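Local coordinates for uncharacterized protein AF_1548 (Archaeoglobus fulgidus, PDB 1Y88) that is of unknown function but may bind DNA and act as an endonuclease, at residues A[96-110]-A[117-131]. Numbering follows the deposited sequence.
Sequences QPWIFTNTKFSEEAK and GIKLTGWSYPEKEGI. With SO4 (sulfate ion), chain C.
Trp98 and Lys119 are paired across the parallel strands 96-100 and 119-121, with both side chains on the same face of the sheet, and the lysine's aliphatic chain lies over one face of the indole. Bends at chi3 and chi4 (64° and 78°) curl that chain back, so that CE sits 3.5 Å from the centroid of the Trp98 six-membered ring and NZ makes a cation-pi contact at 4.7 Å. CE2 of Phe100 meets the opposite face near the rim of the indole. The ring's polar edge is used as well: Trp98 NE1 donates to Thr121 OG1 at 2.9 Å, with the hydroxyl almost in the indole plane. Thr121 suits its place because it is two-sided, its oxygen serving Trp98 while CB lies over the Phe100 ring, 3.9 Å from the centroid.

Leu120 turns to the other side of the sheet. Its CD2 packs over one face of Phe105, 3.8 Å from the ring centroid, and CG2 of Thr101 meets the opposite face, so the Phe105 ring is sandwiched between two methyl groups, each offset toward its rim. Further out, the extended chain of Lys110, in the first turn of helix 107-116, brings CE over the middle of the Tyr125 ring, while NZ stands off-centre. A water links Lys110 O to Tyr125 OH.

Beneath the side chains, Ile99 N donates to Lys119 O and Ile99 O accepts from Thr121 N, in regular parallel register. Strand 96-100 also pairs with strand 59-65, and helix 107-116 carries the chain over to strand 119-121 in a beta-alpha-beta crossover, consistent with a restriction-endonuclease-like fold.

The side-chain chemistry is thus mostly apolar and aromatic: the buried indole N-H has its acceptor, backbone bonds join the strands, and both lysines shelter ring faces with methylenes while their ammonium groups probably gain electrostatically from the pi clouds.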
loop_
_atom_site.group_PDB
_atom_site.type_symbol
_atom_site.label_atom_id
_atom_site.label_comp_id
_atom_site.label_asym_id
_atom_site.label_seq_id
_atom_site.Cartn_x
_atom_site.Cartn_y
_atom_site.Cartn_z
ATOM N N GLN A 96 -7.572 -12.233 -14.932
ATOM C CA GLN A 96 -8.068 -11.545 -13.765
ATOM C C GLN A 96 -7.049 -11.672 -12.679
ATOM O O GLN A 96 -6.345 -12.693 -12.611
ATOM C CB GLN A 96 -9.333 -12.222 -13.221
ATOM C CG GLN A 96 -10.606 -11.604 -13.617
ATOM C CD GLN A 96 -11.760 -12.257 -12.890
ATOM O OE1 GLN A 96 -12.390 -11.641 -12.033
ATOM N NE2 GLN A 96 -12.022 -13.516 -13.210
ATOM N N PRO A 97 -6.970 -10.653 -11.798
ATOM C CA PRO A 97 -6.217 -10.816 -10.563
ATOM C C PRO A 97 -7.097 -11.471 -9.496
ATOM O O PRO A 97 -8.330 -11.407 -9.580
ATOM C CB PRO A 97 -5.885 -9.378 -10.156
ATOM C CG PRO A 97 -7.089 -8.589 -10.630
ATOM C CD PRO A 97 -7.606 -9.317 -11.893
ATOM N N TRP A 98 -6.456 -12.053 -8.485
ATOM C CA TRP A 98 -7.158 -12.831 -7.444
ATOM C C TRP A 98 -6.348 -12.699 -6.159
ATOM O O TRP A 98 -5.133 -12.975 -6.153
ATOM C CB TRP A 98 -7.185 -14.293 -7.875
ATOM C CG TRP A 98 -8.066 -15.271 -7.103
ATOM C CD1 TRP A 98 -8.646 -15.130 -5.879
ATOM C CD2 TRP A 98 -8.392 -16.579 -7.568
ATOM N NE1 TRP A 98 -9.366 -16.301 -5.550
ATOM C CE2 TRP A 98 -9.205 -17.200 -6.578
ATOM C CE3 TRP A 98 -8.063 -17.293 -8.731
ATOM C CZ2 TRP A 98 -9.711 -18.519 -6.738
ATOM C CZ3 TRP A 98 -8.573 -18.603 -8.897
ATOM C CH2 TRP A 98 -9.399 -19.180 -7.906
ATOM N N ILE A 99 -6.981 -12.239 -5.090
ATOM C CA ILE A 99 -6.295 -12.109 -3.807
ATOM C C ILE A 99 -6.789 -13.208 -2.868
ATOM O O ILE A 99 -8.011 -13.414 -2.725
ATOM C CB ILE A 99 -6.547 -10.708 -3.144
ATOM C CG1 ILE A 99 -6.101 -9.565 -4.085
ATOM C CG2 ILE A 99 -5.770 -10.590 -1.800
ATOM C CD1 ILE A 99 -6.575 -8.102 -3.606
ATOM N N PHE A 100 -5.843 -13.883 -2.224
ATOM C CA PHE A 100 -6.159 -14.784 -1.110
ATOM C C PHE A 100 -5.724 -14.165 0.195
ATOM O O PHE A 100 -4.608 -13.659 0.310
ATOM C CB PHE A 100 -5.432 -16.130 -1.267
ATOM C CG PHE A 100 -6.104 -17.091 -2.229
ATOM C CD1 PHE A 100 -6.734 -18.255 -1.747
ATOM C CD2 PHE A 100 -6.076 -16.865 -3.601
ATOM C CE1 PHE A 100 -7.325 -19.170 -2.620
ATOM C CE2 PHE A 100 -6.692 -17.769 -4.492
ATOM C CZ PHE A 100 -7.311 -18.936 -3.990
ATOM N N THR A 101 -6.608 -14.209 1.187
ATOM C CA THR A 101 -6.222 -13.808 2.515
ATOM C C THR A 101 -6.712 -14.851 3.520
ATOM O O THR A 101 -7.720 -15.526 3.285
ATOM C CB THR A 101 -6.752 -12.397 2.857
ATOM O OG1 THR A 101 -6.170 -11.958 4.095
ATOM C CG2 THR A 101 -8.266 -12.393 2.975
ATOM N N ASN A 102 -6.012 -14.958 4.635
ATOM C CA ASN A 102 -6.410 -15.880 5.686
ATOM C C ASN A 102 -7.317 -15.224 6.732
ATOM O O ASN A 102 -7.688 -15.874 7.688
ATOM C CB ASN A 102 -5.194 -16.535 6.374
ATOM C CG ASN A 102 -4.324 -15.534 7.138
ATOM O OD1 ASN A 102 -4.315 -14.331 6.854
ATOM N ND2 ASN A 102 -3.593 -16.034 8.133
ATOM N N THR A 103 -7.650 -13.939 6.555
ATOM C CA THR A 103 -8.628 -13.288 7.430
ATOM C C THR A 103 -9.892 -12.953 6.623
ATOM O O THR A 103 -10.565 -13.854 6.093
ATOM C CB THR A 103 -8.049 -12.043 8.220
ATOM O OG1 THR A 103 -7.600 -11.022 7.314
ATOM C CG2 THR A 103 -6.866 -12.453 9.087
ATOM N N LYS A 104 -10.194 -11.656 6.511
ATOM C CA LYS A 104 -11.347 -11.185 5.768
ATOM C C LYS A 104 -10.951 -9.943 4.991
ATOM O O LYS A 104 -9.977 -9.294 5.342
ATOM C CB LYS A 104 -12.475 -10.785 6.735
ATOM C CG LYS A 104 -13.031 -11.934 7.602
ATOM C CD LYS A 104 -14.206 -11.475 8.458
ATOM C CE LYS A 104 -14.976 -12.698 9.028
ATOM N NZ LYS A 104 -16.098 -12.272 9.904
ATOM N N PHE A 105 -11.726 -9.634 3.967
ATOM C CA PHE A 105 -11.575 -8.382 3.230
ATOM C C PHE A 105 -12.507 -7.362 3.858
ATOM O O PHE A 105 -13.617 -7.713 4.293
ATOM C CB PHE A 105 -11.942 -8.596 1.780
ATOM C CG PHE A 105 -11.009 -9.552 1.082
ATOM C CD1 PHE A 105 -9.749 -9.112 0.682
ATOM C CD2 PHE A 105 -11.364 -10.898 0.900
ATOM C CE1 PHE A 105 -8.829 -10.009 0.048
ATOM C CE2 PHE A 105 -10.475 -11.796 0.262
ATOM C CZ PHE A 105 -9.210 -11.340 -0.169
ATOM N N SER A 106 -12.067 -6.112 3.910
ATOM C CA SER A 106 -12.991 -5.039 4.340
ATOM C C SER A 106 -14.167 -4.859 3.381
ATOM O O SER A 106 -14.124 -5.272 2.216
ATOM C CB SER A 106 -12.229 -3.719 4.491
ATOM O OG SER A 106 -11.891 -3.184 3.222
ATOM N N GLU A 107 -15.240 -4.212 3.848
ATOM C CA GLU A 107 -16.367 -3.972 2.928
ATOM C C GLU A 107 -15.948 -3.102 1.750
ATOM O O GLU A 107 -16.447 -3.289 0.650
ATOM C CB GLU A 107 -17.545 -3.347 3.651
ATOM C CG GLU A 107 -18.129 -4.261 4.727
ATOM C CD GLU A 107 -18.973 -5.437 4.164
ATOM O OE1 GLU A 107 -19.040 -5.652 2.913
ATOM O OE2 GLU A 107 -19.591 -6.134 5.006
ATOM N N GLU A 108 -15.028 -2.170 1.985
ATOM C CA GLU A 108 -14.549 -1.301 0.907
ATOM C C GLU A 108 -13.751 -2.116 -0.102
ATOM O O GLU A 108 -13.905 -1.942 -1.284
ATOM C CB GLU A 108 -13.699 -0.158 1.452
ATOM C CG GLU A 108 -14.520 0.899 2.222
ATOM C CD GLU A 108 -15.369 1.835 1.336
ATOM O OE1 GLU A 108 -15.520 1.611 0.118
ATOM O OE2 GLU A 108 -15.903 2.824 1.881
ATOM N N ALA A 109 -12.896 -3.007 0.385
ATOM C CA ALA A 109 -12.143 -3.890 -0.533
ATOM C C ALA A 109 -13.080 -4.788 -1.361
ATOM O O ALA A 109 -12.867 -4.970 -2.553
ATOM C CB ALA A 109 -11.109 -4.736 0.257
ATOM N N LYS A 110 -14.123 -5.349 -0.720
ATOM C CA LYS A 110 -15.086 -6.210 -1.416
ATOM C C LYS A 110 -15.792 -5.422 -2.523
ATOM O O LYS A 110 -15.946 -5.879 -3.676
ATOM C CB LYS A 110 -16.102 -6.778 -0.418
ATOM C CG LYS A 110 -15.525 -7.840 0.536
ATOM C CD LYS A 110 -16.651 -8.327 1.442
ATOM C CE LYS A 110 -16.177 -9.390 2.444
ATOM N NZ LYS A 110 -17.344 -9.769 3.323
ATOM N N GLY A 117 -13.205 -6.083 -10.830
ATOM C CA GLY A 117 -13.014 -7.471 -11.347
ATOM C C GLY A 117 -11.862 -8.228 -10.668
ATOM O O GLY A 117 -11.178 -9.042 -11.322
ATOM N N ILE A 118 -11.616 -7.978 -9.397
ATOM C CA ILE A 118 -10.606 -8.779 -8.649
ATOM C C ILE A 118 -11.333 -9.930 -7.950
ATOM O O ILE A 118 -12.275 -9.704 -7.191
ATOM C CB ILE A 118 -9.866 -7.932 -7.579
ATOM C CG1 ILE A 118 -9.244 -6.664 -8.198
ATOM C CG2 ILE A 118 -8.777 -8.750 -6.839
ATOM C CD1 ILE A 118 -8.805 -5.676 -7.077
ATOM N N LYS A 119 -10.918 -11.173 -8.224
ATOM C CA LYS A 119 -11.473 -12.309 -7.475
ATOM C C LYS A 119 -10.936 -12.256 -6.070
ATOM O O LYS A 119 -9.773 -11.903 -5.865
ATOM C CB LYS A 119 -11.050 -13.644 -8.133
ATOM C CG LYS A 119 -11.690 -13.916 -9.453
ATOM C CD LYS A 119 -11.266 -15.306 -10.016
ATOM C CE LYS A 119 -11.767 -16.431 -9.118
ATOM N NZ LYS A 119 -13.204 -16.713 -9.313
ATOM N N LEU A 120 -11.757 -12.642 -5.083
ATOM C CA LEU A 120 -11.290 -12.609 -3.696
ATOM C C LEU A 120 -11.581 -13.938 -3.018
ATOM O O LEU A 120 -12.685 -14.456 -3.151
ATOM C CB LEU A 120 -12.019 -11.505 -2.914
ATOM C CG LEU A 120 -11.882 -10.035 -3.359
ATOM C CD1 LEU A 120 -12.790 -9.128 -2.451
ATOM C CD2 LEU A 120 -10.420 -9.606 -3.265
ATOM N N THR A 121 -10.603 -14.451 -2.280
ATOM C CA THR A 121 -10.868 -15.620 -1.423
ATOM C C THR A 121 -10.307 -15.325 -0.064
ATOM O O THR A 121 -9.133 -15.023 0.057
ATOM C CB THR A 121 -10.238 -16.911 -2.021
ATOM O OG1 THR A 121 -10.867 -17.195 -3.261
ATOM C CG2 THR A 121 -10.449 -18.122 -1.066
ATOM N N GLY A 122 -11.170 -15.366 0.961
ATOM C CA GLY A 122 -10.755 -15.164 2.342
ATOM C C GLY A 122 -10.847 -16.467 3.115
ATOM O O GLY A 122 -11.135 -17.522 2.534
ATOM N N TRP A 123 -10.648 -16.395 4.418
ATOM C CA TRP A 123 -10.862 -17.587 5.252
ATOM C C TRP A 123 -12.276 -18.148 5.068
ATOM O O TRP A 123 -12.487 -19.370 5.001
ATOM C CB TRP A 123 -10.630 -17.258 6.721
ATOM C CG TRP A 123 -10.611 -18.515 7.557
ATOM C CD1 TRP A 123 -11.544 -18.915 8.473
ATOM C CD2 TRP A 123 -9.602 -19.529 7.529
ATOM N NE1 TRP A 123 -11.167 -20.136 9.031
ATOM C CE2 TRP A 123 -9.978 -20.526 8.477
ATOM C CE3 TRP A 123 -8.409 -19.686 6.814
ATOM C CZ2 TRP A 123 -9.214 -21.689 8.692
ATOM C CZ3 TRP A 123 -7.633 -20.850 7.037
ATOM C CH2 TRP A 123 -8.043 -21.821 7.976
ATOM N N SER A 124 -13.253 -17.244 4.998
ATOM C CA SER A 124 -14.658 -17.628 4.988
ATOM C C SER A 124 -15.473 -16.892 3.906
ATOM O O SER A 124 -16.699 -16.733 4.018
ATOM C CB SER A 124 -15.238 -17.416 6.397
ATOM O OG SER A 124 -15.015 -16.075 6.845
ATOM N N TYR A 125 -14.800 -16.537 2.809
ATOM C CA TYR A 125 -15.384 -15.727 1.732
ATOM C C TYR A 125 -14.755 -16.180 0.414
ATOM O O TYR A 125 -13.571 -16.524 0.424
ATOM C CB TYR A 125 -15.081 -14.241 1.992
ATOM C CG TYR A 125 -15.697 -13.312 0.952
ATOM C CD1 TYR A 125 -17.052 -12.951 1.021
ATOM C CD2 TYR A 125 -14.918 -12.784 -0.082
ATOM C CE1 TYR A 125 -17.616 -12.083 0.069
ATOM C CE2 TYR A 125 -15.466 -11.914 -1.031
ATOM C CZ TYR A 125 -16.821 -11.567 -0.948
ATOM O OH TYR A 125 -17.373 -10.705 -1.911
ATOM N N PRO A 126 -15.548 -16.309 -0.674
ATOM C CA PRO A 126 -16.993 -16.102 -0.710
ATOM C C PRO A 126 -17.675 -17.261 0.012
ATOM O O PRO A 126 -17.022 -18.226 0.384
ATOM C CB PRO A 126 -17.352 -16.153 -2.184
ATOM C CG PRO A 126 -16.137 -16.529 -2.930
ATOM C CD PRO A 126 -15.025 -16.796 -1.962
ATOM N N GLU A 127 -18.986 -17.138 0.192
ATOM C CA GLU A 127 -19.810 -18.192 0.742
ATOM C C GLU A 127 -19.429 -19.492 0.027
ATOM O O GLU A 127 -19.336 -19.547 -1.203
ATOM C CB GLU A 127 -21.299 -17.843 0.495
ATOM C CG GLU A 127 -21.731 -16.347 0.807
ATOM C CD GLU A 127 -20.673 -15.223 0.511
ATOM O OE1 GLU A 127 -20.332 -14.960 -0.678
ATOM O OE2 GLU A 127 -20.209 -14.580 1.497
ATOM N N LYS A 128 -19.198 -20.546 0.809
ATOM C CA LYS A 128 -18.950 -21.892 0.278
ATOM C C LYS A 128 -17.563 -22.120 -0.330
ATOM O O LYS A 128 -17.233 -23.251 -0.676
ATOM C CB LYS A 128 -20.017 -22.325 -0.766
ATOM C CG LYS A 128 -21.481 -22.081 -0.394
ATOM C CD LYS A 128 -22.351 -22.549 -1.560
ATOM C CE LYS A 128 -23.815 -22.586 -1.207
ATOM N NZ LYS A 128 -24.262 -21.324 -0.553
ATOM N N GLU A 129 -16.749 -21.070 -0.465
ATOM C CA GLU A 129 -15.495 -21.181 -1.221
ATOM C C GLU A 129 -14.269 -20.617 -0.486
ATOM O O GLU A 129 -13.212 -20.412 -1.085
ATOM C CB GLU A 129 -15.643 -20.520 -2.609
ATOM C CG GLU A 129 -16.763 -21.114 -3.499
ATOM C CD GLU A 129 -17.088 -20.266 -4.755
ATOM O OE1 GLU A 129 -16.808 -19.047 -4.772
ATOM O OE2 GLU A 129 -17.657 -20.828 -5.733
ATOM N N GLY A 130 -14.396 -20.397 0.807
ATOM C CA GLY A 130 -13.309 -19.802 1.568
ATOM C C GLY A 130 -12.193 -20.820 1.786
ATOM O O GLY A 130 -12.390 -22.011 1.545
ATOM N N ILE A 131 -11.038 -20.348 2.235
ATOM C CA ILE A 131 -9.895 -21.254 2.497
ATOM C C ILE A 131 -10.318 -22.326 3.529
ATOM O O ILE A 131 -9.904 -23.493 3.426
ATOM C CB ILE A 131 -8.654 -20.489 2.994
ATOM C CG1 ILE A 131 -8.150 -19.509 1.902
ATOM C CG2 ILE A 131 -7.521 -21.476 3.383
ATOM C CD1 ILE A 131 -6.959 -18.675 2.347
HETATM S S SO4 C . -10.556 0.037 4.324
HETATM O O1 SO4 C . -11.897 0.620 4.291
HETATM O O2 SO4 C . -10.350 -0.480 5.661
HETATM O O3 SO4 C . -9.574 1.078 4.029
HETATM O O4 SO4 C . -10.475 -1.053 3.356
HETATM O O HOH W 1 -16.242 -8.530 -3.906
#